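Local coordinates for protein phosphoglycerol transferase GacH (Streptococcus pyogenes MGAS5005, PDB 6DGM) that probably transfers sn-glycerol-1-phosphate onto the rhamnose polysaccharide of the streptococcal cell wall, through this manganese-binding domain of the alkaline phosphatase superfamily, at residues Q22-I36 with L318-A331. Numbering follows the deposited sequence.
Sequences QKLAEDINKDRKNNI and LFEHTDSKVSPYYA. With CA (calcium ion), chain E.
The flat amide of Asn-29 pairs with both backbone groups of Val-326. Asn-29 OD1 accepts from Val-326 N at 2.8 Å in a nearly straight bond. Asn-29 ND2 gives to Val-326 O at 2.9 Å, on a lone pair in the carbonyl plane. Two bonds thus fix the rotation of the amide.

Arg-32 bends at chi2 (-72°), which brings its guanidinium back over the end of helix 314-321. Arg-32 NH1 gives a hydrogen bond to Ser-324 O at 2.9 Å, close to the guanidinium plane. Glu-320 CA lies over one face of the group and Ile-28 CG2 over the opposite face, both toward the rim. The Glu-320 carboxylate turns elsewhere, and its OE1 bonds to His-306. Lys-325 curls at its last torsion, and its NZ reaches Arg-32 O at 2.8 Å, nearly in line with the C=O bond.

Helix 314-321 ends in a Schellman motif, with Asp-323 at positive phi. Asp-323 OD1 and Asp-31 O each bind the calcium ion at 2.4 Å, and three waters also bind it. The ion therefore ties the loop after helix 11-29 to this helix end, apart from the manganese and glycerol phosphate site. The other carboxylate oxygen, OD2, accepts from Lys-33 N above its plane and from a calcium-bound water.

Next to Lys-33, Asn-34 forms a single backbone bridge with Ser-324. Asn-34 ND2 gives a hydrogen bond to Thr-322 O at 2.8 Å, with the acceptor near the amide plane. Ile-36 lays CG1 over a face of the Phe-319 ring, 4.2 Å from the centroid, a CH-pi contact. At the other end, Ala-25 CB fits between Val-326, Pro-328 and Ala-331, while Ile-28 CD1 rests on Ala-331 CB.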
loop_
_atom_site.group_PDB
_atom_site.type_symbol
_atom_site.label_atom_id
_atom_site.label_comp_id
_atom_site.label_asym_id
_atom_site.label_seq_id
_atom_site.Cartn_x
_atom_site.Cartn_y
_atom_site.Cartn_z
ATOM N N GLN A 22 5.200 -0.410 24.847
ATOM C CA GLN A 22 4.931 0.866 25.491
ATOM C C GLN A 22 6.239 1.607 25.742
ATOM O O GLN A 22 6.363 2.804 25.454
ATOM C CB GLN A 22 4.165 0.655 26.793
ATOM C CG GLN A 22 3.591 1.942 27.383
ATOM C CD GLN A 22 2.477 2.528 26.522
ATOM O OE1 GLN A 22 1.479 1.855 26.239
ATOM N NE2 GLN A 22 2.652 3.778 26.088
ATOM N N LYS A 23 7.241 0.898 26.271
ATOM C CA LYS A 23 8.516 1.545 26.545
ATOM C C LYS A 23 9.236 1.906 25.249
ATOM O O LYS A 23 9.852 2.977 25.153
ATOM C CB LYS A 23 9.400 0.657 27.412
ATOM C CG LYS A 23 10.654 1.379 27.857
ATOM C CD LYS A 23 11.377 0.657 28.975
ATOM C CE LYS A 23 12.573 1.472 29.454
ATOM N NZ LYS A 23 13.287 0.809 30.589
ATOM N N LEU A 24 9.174 1.028 24.241
ATOM C CA LEU A 24 9.862 1.333 22.991
ATOM C C LEU A 24 9.235 2.549 22.313
ATOM O O LEU A 24 9.949 3.406 21.785
ATOM C CB LEU A 24 9.859 0.124 22.059
ATOM C CG LEU A 24 10.629 0.349 20.755
ATOM C CD1 LEU A 24 12.101 0.548 21.025
ATOM C CD2 LEU A 24 10.427 -0.807 19.802
ATOM N N ALA A 25 7.908 2.664 22.358
ATOM C CA ALA A 25 7.255 3.847 21.810
ATOM C C ALA A 25 7.739 5.119 22.498
ATOM O O ALA A 25 7.987 6.140 21.841
ATOM C CB ALA A 25 5.740 3.705 21.945
ATOM N N GLU A 26 7.868 5.084 23.827
ATOM C CA GLU A 26 8.410 6.231 24.546
ATOM C C GLU A 26 9.831 6.535 24.091
ATOM O O GLU A 26 10.183 7.697 23.876
ATOM C CB GLU A 26 8.342 5.958 26.048
ATOM C CG GLU A 26 6.906 5.868 26.557
ATOM C CD GLU A 26 6.796 5.273 27.950
ATOM O OE1 GLU A 26 7.822 5.213 28.662
ATOM O OE2 GLU A 26 5.678 4.862 28.326
ATOM N N ASP A 27 10.660 5.505 23.917
ATOM C CA ASP A 27 12.030 5.736 23.473
ATOM C C ASP A 27 12.053 6.336 22.072
ATOM O O ASP A 27 12.772 7.307 21.808
ATOM C CB ASP A 27 12.829 4.431 23.515
ATOM C CG ASP A 27 13.032 3.903 24.937
ATOM O OD1 ASP A 27 13.005 4.701 25.896
ATOM O OD2 ASP A 27 13.226 2.677 25.086
ATOM N N ILE A 28 11.252 5.782 21.158
ATOM C CA ILE A 28 11.216 6.302 19.794
ATOM C C ILE A 28 10.727 7.743 19.781
ATOM O O ILE A 28 11.270 8.594 19.067
ATOM C CB ILE A 28 10.329 5.414 18.900
ATOM C CG1 ILE A 28 10.966 4.047 18.686
ATOM C CG2 ILE A 28 10.062 6.112 17.534
ATOM C CD1 ILE A 28 10.021 3.015 18.086
ATOM N N ASN A 29 9.670 8.033 20.537
ATOM C CA ASN A 29 9.038 9.346 20.455
ATOM C C ASN A 29 9.918 10.469 20.982
ATOM O O ASN A 29 9.674 11.628 20.637
ATOM C CB ASN A 29 7.661 9.307 21.116
ATOM C CG ASN A 29 6.672 8.475 20.315
ATOM O OD1 ASN A 29 6.957 8.112 19.182
ATOM N ND2 ASN A 29 5.516 8.175 20.895
ATOM N N LYS A 30 10.947 10.162 21.777
ATOM C CA LYS A 30 11.905 11.189 22.163
ATOM C C LYS A 30 12.569 11.840 20.958
ATOM O O LYS A 30 13.023 12.987 21.063
ATOM C CB LYS A 30 12.970 10.595 23.085
ATOM C CG LYS A 30 12.427 10.146 24.430
ATOM C CD LYS A 30 13.534 9.550 25.294
ATOM C CE LYS A 30 13.032 9.215 26.687
ATOM N NZ LYS A 30 14.158 8.922 27.630
ATOM N N ASP A 31 12.623 11.141 19.817
ATOM C CA ASP A 31 13.260 11.659 18.610
ATOM C C ASP A 31 12.285 11.795 17.444
ATOM O O ASP A 31 12.715 11.859 16.291
ATOM C CB ASP A 31 14.445 10.783 18.202
ATOM C CG ASP A 31 15.577 10.828 19.211
ATOM O OD1 ASP A 31 16.039 11.939 19.551
ATOM O OD2 ASP A 31 15.998 9.749 19.668
ATOM N N ARG A 32 10.986 11.825 17.713
ATOM C CA ARG A 32 9.977 12.062 16.686
ATOM C C ARG A 32 9.309 13.391 17.017
ATOM O O ARG A 32 8.695 13.522 18.080
ATOM C CB ARG A 32 8.934 10.948 16.688
ATOM C CG ARG A 32 9.452 9.544 16.330
ATOM C CD ARG A 32 9.791 9.447 14.879
ATOM N NE ARG A 32 10.332 8.141 14.486
ATOM C CZ ARG A 32 9.630 7.151 13.949
ATOM N NH1 ARG A 32 8.316 7.273 13.732
ATOM N NH2 ARG A 32 10.248 6.021 13.606
ATOM N N LYS A 33 9.425 14.368 16.113
ATOM C CA LYS A 33 8.943 15.713 16.412
ATOM C C LYS A 33 7.476 15.937 16.053
ATOM O O LYS A 33 6.834 16.823 16.631
ATOM C CB LYS A 33 9.741 16.764 15.629
ATOM C CG LYS A 33 11.220 16.842 15.942
ATOM C CD LYS A 33 11.858 17.946 15.098
ATOM C CE LYS A 33 13.365 18.035 15.281
ATOM N NZ LYS A 33 13.961 19.028 14.328
ATOM N N ASN A 34 6.936 15.179 15.108
ATOM C CA ASN A 34 5.675 15.517 14.461
ATOM C C ASN A 34 4.549 14.601 14.925
ATOM O O ASN A 34 4.772 13.572 15.570
ATOM C CB ASN A 34 5.831 15.450 12.937
ATOM C CG ASN A 34 6.845 16.453 12.416
ATOM O OD1 ASN A 34 7.006 17.529 12.982
ATOM N ND2 ASN A 34 7.537 16.099 11.338
ATOM N N ASN A 35 3.328 15.012 14.585
ATOM C CA ASN A 35 2.111 14.267 14.872
ATOM C C ASN A 35 1.494 13.813 13.561
ATOM O O ASN A 35 1.307 14.622 12.647
ATOM C CB ASN A 35 1.085 15.159 15.567
ATOM C CG ASN A 35 1.628 15.801 16.815
ATOM O OD1 ASN A 35 2.185 15.131 17.677
ATOM N ND2 ASN A 35 1.478 17.120 16.913
ATOM N N ILE A 36 1.144 12.527 13.477
ATOM C CA ILE A 36 0.590 11.987 12.238
ATOM C C ILE A 36 -0.687 12.727 11.848
ATOM O O ILE A 36 -0.923 13.002 10.666
ATOM C CB ILE A 36 0.372 10.475 12.385
ATOM C CG1 ILE A 36 0.103 9.834 11.021
ATOM C CG2 ILE A 36 -0.765 10.197 13.348
ATOM C CD1 ILE A 36 1.266 9.986 10.060
ATOM N N LEU A 318 5.720 5.261 6.914
ATOM C CA LEU A 318 5.144 6.599 6.821
ATOM C C LEU A 318 5.421 7.397 8.085
ATOM O O LEU A 318 5.779 8.582 8.024
ATOM C CB LEU A 318 3.634 6.488 6.572
ATOM C CG LEU A 318 2.796 7.750 6.788
ATOM C CD1 LEU A 318 3.020 8.695 5.618
ATOM C CD2 LEU A 318 1.329 7.437 6.959
ATOM N N PHE A 319 5.226 6.776 9.247
ATOM C CA PHE A 319 5.557 7.458 10.494
ATOM C C PHE A 319 7.027 7.855 10.523
ATOM O O PHE A 319 7.372 8.964 10.949
ATOM C CB PHE A 319 5.239 6.566 11.693
ATOM C CG PHE A 319 3.797 6.620 12.145
ATOM C CD1 PHE A 319 2.809 5.928 11.467
ATOM C CD2 PHE A 319 3.439 7.348 13.267
ATOM C CE1 PHE A 319 1.486 5.972 11.903
ATOM C CE2 PHE A 319 2.131 7.406 13.693
ATOM C CZ PHE A 319 1.149 6.725 13.018
ATOM N N GLU A 320 7.916 6.957 10.086
ATOM C CA GLU A 320 9.337 7.287 10.096
ATOM C C GLU A 320 9.640 8.423 9.124
ATOM O O GLU A 320 10.379 9.362 9.454
ATOM C CB GLU A 320 10.167 6.057 9.746
ATOM C CG GLU A 320 11.654 6.304 9.849
ATOM C CD GLU A 320 12.471 5.196 9.246
ATOM O OE1 GLU A 320 12.092 4.688 8.155
ATOM O OE2 GLU A 320 13.487 4.833 9.859
ATOM N N HIS A 321 9.090 8.344 7.909
ATOM C CA HIS A 321 9.393 9.348 6.893
ATOM C C HIS A 321 8.946 10.732 7.343
ATOM O O HIS A 321 9.660 11.720 7.140
ATOM C CB HIS A 321 8.738 8.973 5.552
ATOM C CG HIS A 321 9.033 9.943 4.459
ATOM N ND1 HIS A 321 10.229 9.943 3.776
ATOM C CD2 HIS A 321 8.312 10.975 3.965
ATOM C CE1 HIS A 321 10.233 10.937 2.902
ATOM N NE2 HIS A 321 9.078 11.574 2.992
ATOM N N THR A 322 7.773 10.822 7.964
ATOM C CA THR A 322 7.242 12.083 8.437
ATOM C C THR A 322 7.697 12.443 9.848
ATOM O O THR A 322 7.262 13.475 10.365
ATOM C CB THR A 322 5.713 12.066 8.407
ATOM O OG1 THR A 322 5.210 11.064 9.296
ATOM C CG2 THR A 322 5.218 11.806 6.995
ATOM N N ASP A 323 8.539 11.621 10.480
ATOM C CA ASP A 323 9.048 11.878 11.839
ATOM C C ASP A 323 7.912 12.030 12.852
ATOM O O ASP A 323 7.956 12.881 13.747
ATOM C CB ASP A 323 9.988 13.087 11.863
ATOM C CG ASP A 323 10.990 13.024 12.996
ATOM O OD1 ASP A 323 11.540 11.927 13.235
ATOM O OD2 ASP A 323 11.236 14.072 13.623
ATOM N N SER A 324 6.889 11.187 12.718
ATOM C CA SER A 324 5.709 11.247 13.571
ATOM C C SER A 324 5.812 10.280 14.747
ATOM O O SER A 324 6.344 9.174 14.618
ATOM C CB SER A 324 4.455 10.913 12.754
ATOM O OG SER A 324 4.243 11.924 11.791
ATOM N N LYS A 325 5.292 10.711 15.892
ATOM C CA LYS A 325 5.277 9.887 17.085
ATOM C C LYS A 325 4.397 8.657 16.892
ATOM O O LYS A 325 3.367 8.697 16.212
ATOM C CB LYS A 325 4.779 10.720 18.261
ATOM C CG LYS A 325 5.717 11.853 18.635
ATOM C CD LYS A 325 5.075 12.758 19.681
ATOM C CE LYS A 325 5.858 14.062 19.865
ATOM N NZ LYS A 325 7.213 13.813 20.400
ATOM N N VAL A 326 4.803 7.561 17.538
ATOM C CA VAL A 326 4.183 6.257 17.334
ATOM C C VAL A 326 3.380 5.835 18.554
ATOM O O VAL A 326 3.644 6.260 19.686
ATOM C CB VAL A 326 5.216 5.164 16.960
ATOM C CG1 VAL A 326 5.885 5.492 15.643
ATOM C CG2 VAL A 326 6.253 4.983 18.067
ATOM N N SER A 327 2.397 4.984 18.313
ATOM C CA SER A 327 1.801 4.175 19.362
ATOM C C SER A 327 2.679 2.954 19.621
ATOM O O SER A 327 3.557 2.618 18.813
ATOM C CB SER A 327 0.439 3.672 18.900
ATOM O OG SER A 327 0.605 2.918 17.697
ATOM N N PRO A 328 2.460 2.260 20.731
ATOM C CA PRO A 328 3.155 0.979 20.934
ATOM C C PRO A 328 2.984 0.026 19.765
ATOM O O PRO A 328 3.955 -0.614 19.339
ATOM C CB PRO A 328 2.515 0.454 22.224
ATOM C CG PRO A 328 2.134 1.734 22.999
ATOM C CD PRO A 328 1.644 2.652 21.902
ATOM N N TYR A 329 1.766 -0.073 19.220
ATOM C CA TYR A 329 1.534 -0.874 18.017
ATOM C C TYR A 329 2.483 -0.477 16.887
ATOM O O TYR A 329 3.138 -1.331 16.293
ATOM C CB TYR A 329 0.069 -0.710 17.585
ATOM C CG TYR A 329 -0.379 -1.531 16.376
ATOM C CD1 TYR A 329 -0.155 -2.902 16.316
ATOM C CD2 TYR A 329 -1.072 -0.938 15.323
ATOM C CE1 TYR A 329 -0.579 -3.650 15.220
ATOM C CE2 TYR A 329 -1.513 -1.679 14.226
ATOM C CZ TYR A 329 -1.263 -3.027 14.185
ATOM O OH TYR A 329 -1.706 -3.770 13.114
ATOM N N TYR A 330 2.584 0.823 16.584
ATOM C CA TYR A 330 3.474 1.249 15.498
ATOM C C TYR A 330 4.951 1.191 15.875
ATOM O O TYR A 330 5.793 1.109 14.971
ATOM C CB TYR A 330 3.047 2.613 14.910
ATOM C CG TYR A 330 1.748 2.478 14.127
ATOM C CD1 TYR A 330 1.649 1.600 13.061
ATOM C CD2 TYR A 330 0.631 3.197 14.479
ATOM C CE1 TYR A 330 0.452 1.443 12.369
ATOM C CE2 TYR A 330 -0.547 3.068 13.799
ATOM C CZ TYR A 330 -0.640 2.189 12.752
ATOM O OH TYR A 330 -1.840 2.078 12.095
ATOM N N ALA A 331 5.284 1.175 17.175
ATOM C CA ALA A 331 6.648 0.862 17.591
ATOM C C ALA A 331 7.003 -0.583 17.230
ATOM O O ALA A 331 8.068 -0.850 16.661
ATOM C CB ALA A 331 6.817 1.100 19.098
HETATM CA CA CA E . 13.732 12.323 14.169
HETATM O O HOH W 1 1.949 11.031 15.711
HETATM O O HOH W 2 13.525 14.540 15.224
HETATM O O HOH W 3 13.631 9.705 14.774
HETATM O O HOH W 4 16.346 12.518 14.930
#